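Local structure of tail spike protein (Acinetobacter phage vB_AbaP_AS12, 6EU4) at residues A[484-487]-A[488-491]; A[499-503]-A[504-508]; A[541-544]-A[545-548]. The protein forms the trimeric tailspike of the phage, which probably recognises and may degrade the capsular polysaccharide of its Acinetobacter baumannii host. One frame throughout, in Å; residues are numbered along the deposited sequence.

Contact 1: A[484-487]-A[488-491]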
ATOM      1  N   ASN A 484     -27.218 -29.443  20.167  1.00 26.01           N
ATOM      2  CA  ASN A 484     -27.979 -30.688  20.134  1.00 26.46           C
ATOM      3  C   ASN A 484     -27.722 -31.333  18.777  1.00 27.21           C
ATOM      4  O   ASN A 484     -28.534 -31.269  17.851  1.00 28.90           O
ATOM      5  CB  ASN A 484     -29.467 -30.433  20.361  1.00 29.41           C
ATOM      6  CG  ASN A 484     -30.268 -31.722  20.444  1.00 32.55           C
ATOM      7  OD1 ASN A 484     -29.712 -32.806  20.649  1.00 32.36           O
ATOM      8  ND2 ASN A 484     -31.577 -31.612  20.290  1.00 35.37           N
ATOM      9  N   GLU A 485     -26.557 -31.956  18.650  1.00 28.13           N
ATOM     10  CA  GLU A 485     -26.157 -32.481  17.356  1.00 28.69           C
ATOM     11  C   GLU A 485     -25.486 -33.829  17.539  1.00 25.60           C
ATOM     12  O   GLU A 485     -25.001 -34.178  18.623  1.00 24.34           O
ATOM     13  CB  GLU A 485     -25.242 -31.506  16.594  1.00 32.26           C
ATOM     14  CG  GLU A 485     -24.138 -30.873  17.388  1.00 33.77           C
ATOM     15  CD  GLU A 485     -23.472 -29.693  16.651  1.00 32.37           C
ATOM     16  OE1 GLU A 485     -23.020 -29.862  15.495  1.00 29.67           O
ATOM     17  OE2 GLU A 485     -23.391 -28.597  17.241  1.00 30.68           O
ATOM     18  N   SER A 486     -25.481 -34.593  16.456  1.00 22.52           N
ATOM     19  CA  SER A 486     -24.951 -35.943  16.480  1.00 22.52           C
ATOM     20  C   SER A 486     -23.480 -35.949  16.089  1.00 21.11           C
ATOM     21  O   SER A 486     -23.103 -35.413  15.046  1.00 21.97           O
ATOM     22  CB  SER A 486     -25.732 -36.852  15.534  1.00 25.95           C
ATOM     23  OG  SER A 486     -25.041 -38.074  15.364  1.00 24.94           O
ATOM     24  N   ILE A 487     -22.654 -36.595  16.916  1.00 20.67           N
ATOM     25  CA  ILE A 487     -21.248 -36.764  16.563  1.00 18.59           C
ATOM     26  C   ILE A 487     -21.047 -37.880  15.553  1.00 18.30           C
ATOM     27  O   ILE A 487     -19.931 -38.068  15.065  1.00 20.62           O
ATOM     28  CB  ILE A 487     -20.397 -37.019  17.823  1.00 19.33           C
ATOM     29  CG1 ILE A 487     -20.873 -38.265  18.568  1.00 20.14           C
ATOM     30  CG2 ILE A 487     -20.423 -35.810  18.726  1.00 20.88           C
ATOM     31  CD1 ILE A 487     -19.831 -38.769  19.603  1.00 21.22           C
ATOM     32  N   THR A 488     -22.104 -38.605  15.198  1.00 20.57           N
ATOM     33  CA  THR A 488     -22.042 -39.561  14.106  1.00 20.71           C
ATOM     34  C   THR A 488     -22.091 -38.885  12.745  1.00 21.56           C
ATOM     35  O   THR A 488     -21.576 -39.444  11.770  1.00 22.19           O
ATOM     36  CB  THR A 488     -23.186 -40.554  14.272  1.00 25.19           C
ATOM     37  OG1 THR A 488     -23.003 -41.237  15.516  1.00 23.82           O
ATOM     38  CG2 THR A 488     -23.238 -41.570  13.128  1.00 26.18           C
ATOM     39  N   ASN A 489     -22.651 -37.681  12.663  1.00 21.05           N
ATOM     40  CA  ASN A 489     -22.879 -37.002  11.392  1.00 22.59           C
ATOM     41  C   ASN A 489     -22.003 -35.762  11.235  1.00 22.31           C
ATOM     42  O   ASN A 489     -22.441 -34.743  10.692  1.00 21.95           O
ATOM     43  CB  ASN A 489     -24.356 -36.638  11.243  1.00 26.05           C
ATOM     44  CG  ASN A 489     -25.268 -37.842  11.377  1.00 31.53           C
ATOM     45  OD1 ASN A 489     -24.886 -38.962  11.041  1.00 30.98           O
ATOM     46  ND2 ASN A 489     -26.492 -37.614  11.869  1.00 35.74           N
ATOM     47  N   LEU A 490     -20.743 -35.844  11.680  1.00 19.32           N
ATOM     48  CA  LEU A 490     -19.766 -34.770  11.525  1.00 18.27           C
ATOM     49  C   LEU A 490     -18.658 -35.142  10.546  1.00 18.98           C
ATOM     50  O   LEU A 490     -17.593 -34.508  10.543  1.00 18.57           O
ATOM     51  CB  LEU A 490     -19.157 -34.396  12.881  1.00 18.60           C
ATOM     52  CG  LEU A 490     -20.133 -33.925  13.955  1.00 20.93           C
ATOM     53  CD1 LEU A 490     -19.408 -33.682  15.286  1.00 22.72           C
ATOM     54  CD2 LEU A 490     -20.842 -32.650  13.511  1.00 23.05           C
ATOM     55  N   ARG A 491     -18.891 -36.159   9.710  1.00 17.71           N
ATOM     56  CA  ARG A 491     -17.883 -36.618   8.763  1.00 18.70           C
ATOM     57  C   ARG A 491     -17.778 -35.719   7.539  1.00 17.30           C
ATOM     58  O   ARG A 491     -16.728 -35.683   6.884  1.00 17.08           O
ATOM     59  CB  ARG A 491     -18.218 -38.047   8.339  1.00 19.92           C
ATOM     60  CG  ARG A 491     -18.313 -38.973   9.561  1.00 20.06           C
ATOM     61  CD  ARG A 491     -18.808 -40.327   9.193  1.00 18.53           C
ATOM     62  NE  ARG A 491     -17.788 -41.136   8.544  1.00 18.24           N
ATOM     63  CZ  ARG A 491     -17.995 -42.397   8.184  1.00 18.94           C
ATOM     64  NH1 ARG A 491     -19.177 -42.948   8.413  1.00 20.65           N
ATOM     65  NH2 ARG A 491     -17.035 -43.109   7.603  1.00 17.71           N
TER
HETATM   66  O   HOH W   1     -18.439 -37.953  12.783  1.00 18.57           O
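S486 OG receives the backbone N-H of T488 at 3.0 Å, with 141° at the hydrogen, which makes an ST turn; the same hydroxyl has a second, weak bond to the backbone O of N511. With OG opposite the backbone N of S486, chi1 168° turns the hydroxyl toward the following residues and to the amide two on. The carbonyl of the same serine closes a beta turn: S486 O takes the N-H of N489 in a weak bond of 3.3 Å. One residue further on, a water replaces the direct link, donating to I487 O at 2.7 Å and receiving L490 N weakly. L490 folds back against the turn, its CG 3.5 Å from S486 O and its CD1 3.8 Å from I487 CA. L490 CD1 also meets I487 CG2 obliquely at 4.2 Å, and both side chains rest on L499 of strand 496-501. E485 OE1 lies loosely, 4.1 Å from L490 CD2, the side chains crossing at about a right angle. E485 OE2 bonds to G483 N, T488 OG1 to R552 and I487 O to Q537. One serine thus serves both turn amides, and the polar chain reversal is held over a leucine-isoleucine pair that faces the sheet.

Contact 2: A[499-503]-A[504-508]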
ATOM      1  N   LEU A 499     -13.979 -31.942  19.942  1.00 17.21           N
ATOM      2  CA  LEU A 499     -15.348 -31.569  20.249  1.00 16.96           C
ATOM      3  C   LEU A 499     -15.569 -31.634  21.753  1.00 16.74           C
ATOM      4  O   LEU A 499     -14.979 -32.468  22.456  1.00 17.04           O
ATOM      5  CB  LEU A 499     -16.343 -32.515  19.557  1.00 18.19           C
ATOM      6  CG  LEU A 499     -15.963 -32.975  18.138  1.00 19.46           C
ATOM      7  CD1 LEU A 499     -16.900 -34.057  17.675  1.00 21.88           C
ATOM      8  CD2 LEU A 499     -15.974 -31.787  17.192  1.00 22.56           C
ATOM      9  N   VAL A 500     -16.449 -30.779  22.251  1.00 17.10           N
ATOM     10  CA  VAL A 500     -16.908 -30.871  23.630  1.00 16.63           C
ATOM     11  C   VAL A 500     -18.427 -30.862  23.630  1.00 19.36           C
ATOM     12  O   VAL A 500     -19.055 -30.085  22.906  1.00 20.43           O
ATOM     13  CB  VAL A 500     -16.342 -29.746  24.533  1.00 17.99           C
ATOM     14  CG1 VAL A 500     -16.719 -28.351  24.018  1.00 20.60           C
ATOM     15  CG2 VAL A 500     -16.820 -29.943  25.964  1.00 20.59           C
ATOM     16  N   GLN A 501     -19.016 -31.746  24.423  1.00 18.94           N
ATOM     17  CA  GLN A 501     -20.453 -31.714  24.696  1.00 21.43           C
ATOM     18  C   GLN A 501     -20.608 -31.513  26.195  1.00 21.80           C
ATOM     19  O   GLN A 501     -20.426 -32.450  26.978  1.00 22.28           O
ATOM     20  CB  GLN A 501     -21.159 -32.984  24.232  1.00 20.30           C
ATOM     21  CG  GLN A 501     -22.658 -32.977  24.546  1.00 19.54           C
ATOM     22  CD  GLN A 501     -23.339 -31.722  24.065  1.00 22.56           C
ATOM     23  OE1 GLN A 501     -23.476 -30.758  24.818  1.00 23.82           O
ATOM     24  NE2 GLN A 501     -23.768 -31.716  22.807  1.00 23.70           N
ATOM     25  N   SER A 502     -20.947 -30.290  26.598  1.00 22.80           N
ATOM     26  CA  SER A 502     -21.055 -29.980  28.013  1.00 25.07           C
ATOM     27  C   SER A 502     -22.466 -30.146  28.550  1.00 26.53           C
ATOM     28  O   SER A 502     -22.663 -30.034  29.760  1.00 30.29           O
ATOM     29  CB  SER A 502     -20.575 -28.548  28.285  1.00 28.73           C
ATOM     30  OG  SER A 502     -21.432 -27.590  27.677  1.00 27.38           O
ATOM     31  N   SER A 503     -23.446 -30.415  27.695  1.00 27.85           N
ATOM     32  CA  SER A 503     -24.829 -30.606  28.120  1.00 30.06           C
ATOM     33  C   SER A 503     -25.143 -32.096  28.229  1.00 29.38           C
ATOM     34  O   SER A 503     -25.117 -32.816  27.223  1.00 29.34           O
ATOM     35  CB  SER A 503     -25.781 -29.934  27.135  1.00 33.85           C
ATOM     36  OG  SER A 503     -27.095 -30.429  27.299  1.00 38.01           O
ATOM     37  N   THR A 504     -25.457 -32.557  29.440  1.00 29.33           N
ATOM     38  CA  THR A 504     -25.760 -33.974  29.615  1.00 31.43           C
ATOM     39  C   THR A 504     -27.036 -34.367  28.875  1.00 34.00           C
ATOM     40  O   THR A 504     -27.169 -35.523  28.441  1.00 32.81           O
ATOM     41  CB  THR A 504     -25.874 -34.325  31.105  1.00 31.27           C
ATOM     42  OG1 THR A 504     -26.900 -33.542  31.722  1.00 30.49           O
ATOM     43  CG2 THR A 504     -24.556 -34.067  31.828  1.00 31.65           C
ATOM     44  N   ALA A 505     -27.962 -33.415  28.695  1.00 32.76           N
ATOM     45  CA  ALA A 505     -29.209 -33.693  27.986  1.00 34.29           C
ATOM     46  C   ALA A 505     -28.977 -33.969  26.507  1.00 33.37           C
ATOM     47  O   ALA A 505     -29.760 -34.704  25.889  1.00 32.74           O
ATOM     48  CB  ALA A 505     -30.180 -32.519  28.149  1.00 36.57           C
ATOM     49  N   ASN A 506     -27.915 -33.404  25.919  1.00 29.53           N
ATOM     50  CA  ASN A 506     -27.616 -33.620  24.510  1.00 29.11           C
ATOM     51  C   ASN A 506     -26.600 -34.733  24.279  1.00 28.61           C
ATOM     52  O   ASN A 506     -26.382 -35.121  23.126  1.00 29.13           O
ATOM     53  CB  ASN A 506     -27.111 -32.318  23.869  1.00 28.67           C
ATOM     54  CG  ASN A 506     -28.204 -31.255  23.780  1.00 29.50           C
ATOM     55  OD1 ASN A 506     -29.383 -31.574  23.807  1.00 30.01           O
ATOM     56  ND2 ASN A 506     -27.810 -29.986  23.665  1.00 30.88           N
ATOM     57  N   ALA A 507     -25.986 -35.261  25.340  1.00 27.95           N
ATOM     58  CA  ALA A 507     -25.059 -36.390  25.218  1.00 27.08           C
ATOM     59  C   ALA A 507     -25.885 -37.671  25.276  1.00 27.46           C
ATOM     60  O   ALA A 507     -26.045 -38.308  26.319  1.00 30.26           O
ATOM     61  CB  ALA A 507     -24.000 -36.347  26.310  1.00 24.35           C
ATOM     62  N   THR A 508     -26.436 -38.042  24.126  1.00 26.97           N
ATOM     63  CA  THR A 508     -27.382 -39.145  24.047  1.00 28.19           C
ATOM     64  C   THR A 508     -26.889 -40.195  23.062  1.00 27.19           C
ATOM     65  O   THR A 508     -26.077 -39.915  22.178  1.00 26.16           O
ATOM     66  CB  THR A 508     -28.758 -38.663  23.595  1.00 29.04           C
ATOM     67  OG1 THR A 508     -28.635 -38.115  22.277  1.00 27.50           O
ATOM     68  CG2 THR A 508     -29.301 -37.603  24.557  1.00 33.04           C
TER
HETATM   69  O   HOH W   2     -24.726 -33.784  21.248  1.00 24.98           O
HETATM   70  O   HOH W   3     -24.953 -28.769  24.021  1.00 26.90           O
HETATM   71  O   HOH W   4     -28.178 -30.869  30.348  1.00 46.27           O
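S503 O is the hub of the bend, taking N506 N at 3.1 Å and, weakly, A507 N. The N506 N-H comes from 63° above the S503 carbonyl plane, and it also has a weak bond of 3.4 Å to S503 OG, so one amide is shared by two oxygens of one serine. Q501 crosses N506 at about a right angle: Q501 NE2 lies 3.6 Å from N506 CB, and the two side-chain amide planes are turned 75° apart. The Q501 chain starts with CG anti to N (chi1 178°) and then bends at chi2, which carries OE1 to S503 N at 2.9 Å, in the carbonyl plane and on a lone pair. A water bridges Q501 OE1 at 2.6 Å and N506 ND2 at 3.1 Å; another joins Q501 NE2 to N506 O. Further out, Q501 NE2 donates to G483 O, N511 ND2 reaches N506 O, and A507, centre of an inverse gamma turn, packs on Y520. S502 touches Y534 of the second subunit. With bonds at both ends of its amide, Q501 is fixed in rotation, and this buried glutamine ties the end of strand 496-501 to the first turn of the following loop.

Contact 3: A[541-544]-A[545-548]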
ATOM      1  N   ALA A 541     -16.088 -40.104  28.249  1.00 19.67           N
ATOM      2  CA  ALA A 541     -17.332 -39.916  28.994  1.00 20.01           C
ATOM      3  C   ALA A 541     -16.965 -39.522  30.417  1.00 20.97           C
ATOM      4  O   ALA A 541     -16.606 -40.375  31.230  1.00 21.32           O
ATOM      5  CB  ALA A 541     -18.170 -41.189  28.963  1.00 21.04           C
ATOM      6  N   ILE A 542     -17.092 -38.232  30.736  1.00 20.88           N
ATOM      7  CA  ILE A 542     -16.458 -37.640  31.914  1.00 20.47           C
ATOM      8  C   ILE A 542     -17.477 -37.555  33.049  1.00 21.29           C
ATOM      9  O   ILE A 542     -18.441 -36.786  32.980  1.00 23.24           O
ATOM     10  CB  ILE A 542     -15.873 -36.259  31.592  1.00 20.91           C
ATOM     11  CG1 ILE A 542     -14.839 -36.363  30.463  1.00 19.90           C
ATOM     12  CG2 ILE A 542     -15.263 -35.625  32.850  1.00 21.52           C
ATOM     13  CD1 ILE A 542     -14.343 -35.039  29.969  1.00 20.81           C
ATOM     14  N   SER A 543     -17.245 -38.320  34.119  1.00 22.41           N
ATOM     15  CA  SER A 543     -17.964 -38.175  35.374  1.00 24.38           C
ATOM     16  C   SER A 543     -17.090 -37.380  36.350  1.00 24.65           C
ATOM     17  O   SER A 543     -15.960 -36.996  36.039  1.00 24.01           O
ATOM     18  CB  SER A 543     -18.359 -39.546  35.942  1.00 26.30           C
ATOM     19  OG  SER A 543     -19.281 -40.210  35.081  1.00 27.31           O
ATOM     20  N   SER A 544     -17.614 -37.136  37.552  1.00 26.06           N
ATOM     21  CA  SER A 544     -16.963 -36.176  38.442  1.00 26.17           C
ATOM     22  C   SER A 544     -15.602 -36.673  38.918  1.00 26.78           C
ATOM     23  O   SER A 544     -14.709 -35.858  39.176  1.00 25.79           O
ATOM     24  CB  SER A 544     -17.856 -35.868  39.644  1.00 29.34           C
ATOM     25  OG  SER A 544     -18.061 -37.024  40.420  1.00 32.46           O
ATOM     26  N   ALA A 545     -15.426 -37.993  39.049  1.00 25.85           N
ATOM     27  CA  ALA A 545     -14.166 -38.539  39.539  1.00 26.59           C
ATOM     28  C   ALA A 545     -13.759 -39.806  38.790  1.00 26.06           C
ATOM     29  O   ALA A 545     -13.002 -40.620  39.331  1.00 27.20           O
ATOM     30  CB  ALA A 545     -14.259 -38.809  41.045  1.00 29.44           C
ATOM     31  N   SER A 546     -14.228 -39.987  37.560  1.00 25.96           N
ATOM     32  CA  SER A 546     -13.932 -41.184  36.780  1.00 24.17           C
ATOM     33  C   SER A 546     -14.380 -40.922  35.352  1.00 22.57           C
ATOM     34  O   SER A 546     -15.073 -39.946  35.076  1.00 22.09           O
ATOM     35  CB  SER A 546     -14.639 -42.415  37.346  1.00 27.11           C
ATOM     36  OG  SER A 546     -16.043 -42.249  37.260  1.00 28.13           O
ATOM     37  N   ALA A 547     -13.976 -41.813  34.446  1.00 21.99           N
ATOM     38  CA  ALA A 547     -14.430 -41.762  33.064  1.00 22.55           C
ATOM     39  C   ALA A 547     -14.453 -43.168  32.483  1.00 22.78           C
ATOM     40  O   ALA A 547     -13.823 -44.093  33.007  1.00 24.79           O
ATOM     41  CB  ALA A 547     -13.534 -40.863  32.204  1.00 20.79           C
ATOM     42  N   THR A 548     -15.207 -43.318  31.399  1.00 20.74           N
ATOM     43  CA  THR A 548     -15.059 -44.447  30.501  1.00 20.51           C
ATOM     44  C   THR A 548     -14.495 -43.927  29.187  1.00 20.05           C
ATOM     45  O   THR A 548     -14.754 -42.788  28.784  1.00 17.33           O
ATOM     46  CB  THR A 548     -16.389 -45.197  30.277  1.00 22.01           C
ATOM     47  OG1 THR A 548     -17.424 -44.293  29.870  1.00 21.81           O
ATOM     48  CG2 THR A 548     -16.818 -45.913  31.553  1.00 24.46           C
TER
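A541 and T548 form the tightly packed end of this beta hairpin, an antiparallel hydrogen-bonded pair joined by two backbone bonds. A541 N meets T548 O at 3.0 Å almost head-on to the carbonyl (164° at the oxygen), whereas the return bond from T548 N to A541 O is longer, 3.3 Å. A541 O has further close company: A547 CA approaches it at 3.2 Å in a CA-H...O contact, and A547 CB is also near. On the face shared by A541 and T548, A541 CB sits 3.3 Å from T548 OG1, which a chi1 of 53° directs to the neighbouring strand. That hydroxyl also bonds to W550 NE1, two residues along its own strand, while A541 touches V518 and Y520. The other face holds the non-hydrogen-bonded pair I542 and A547; I542 packs on L521 of its own chain and on D555 of the second subunit, and A547 on T553 of that subunit.

Toward the tip the ladder thins. S543 N still donates to S546 O at 2.9 Å, but no return bond from S546 N to S543 O is made, and S543 O instead lies 3.2 Å from S546 O, two acceptors side by side. S546 OG comes 3.8 Å from S543 CB, a slight brush between side chains. S544, A545 and S546 are exposed, their small side chains making little mutual contact, although S544 also reaches D555 of the second subunit. The hairpin is thus held by backbone bonds at its base, with alanine and isoleucine packing within and between subunits, while a largely serine turn closed by a single bond projects toward solvent.

Overall arrangement
All three contacts belong to the six-stranded sheet toward the end of the modelled chain and its loops, increasingly far from the centre of the chain: about 42, 47 and 57 Å for contacts 1, 2 and 3. Contacts 1 and 2, with centres about 11 Å apart, touch directly: L490 CD1 meets L499 CD1 at 3.5 Å, and N511 bonds to both loops. Contact 3 lies about 13 Å from contact 2, centre to centre, with nearest atoms about 7 Å apart; Y520 bridges the gap, packing on A507 and A541. Contacts 2 and 3 face the second subunit. D555 recurs: its backbone O takes R491 in the same chain, while D555 of the second subunit packs on I542 of contact 3.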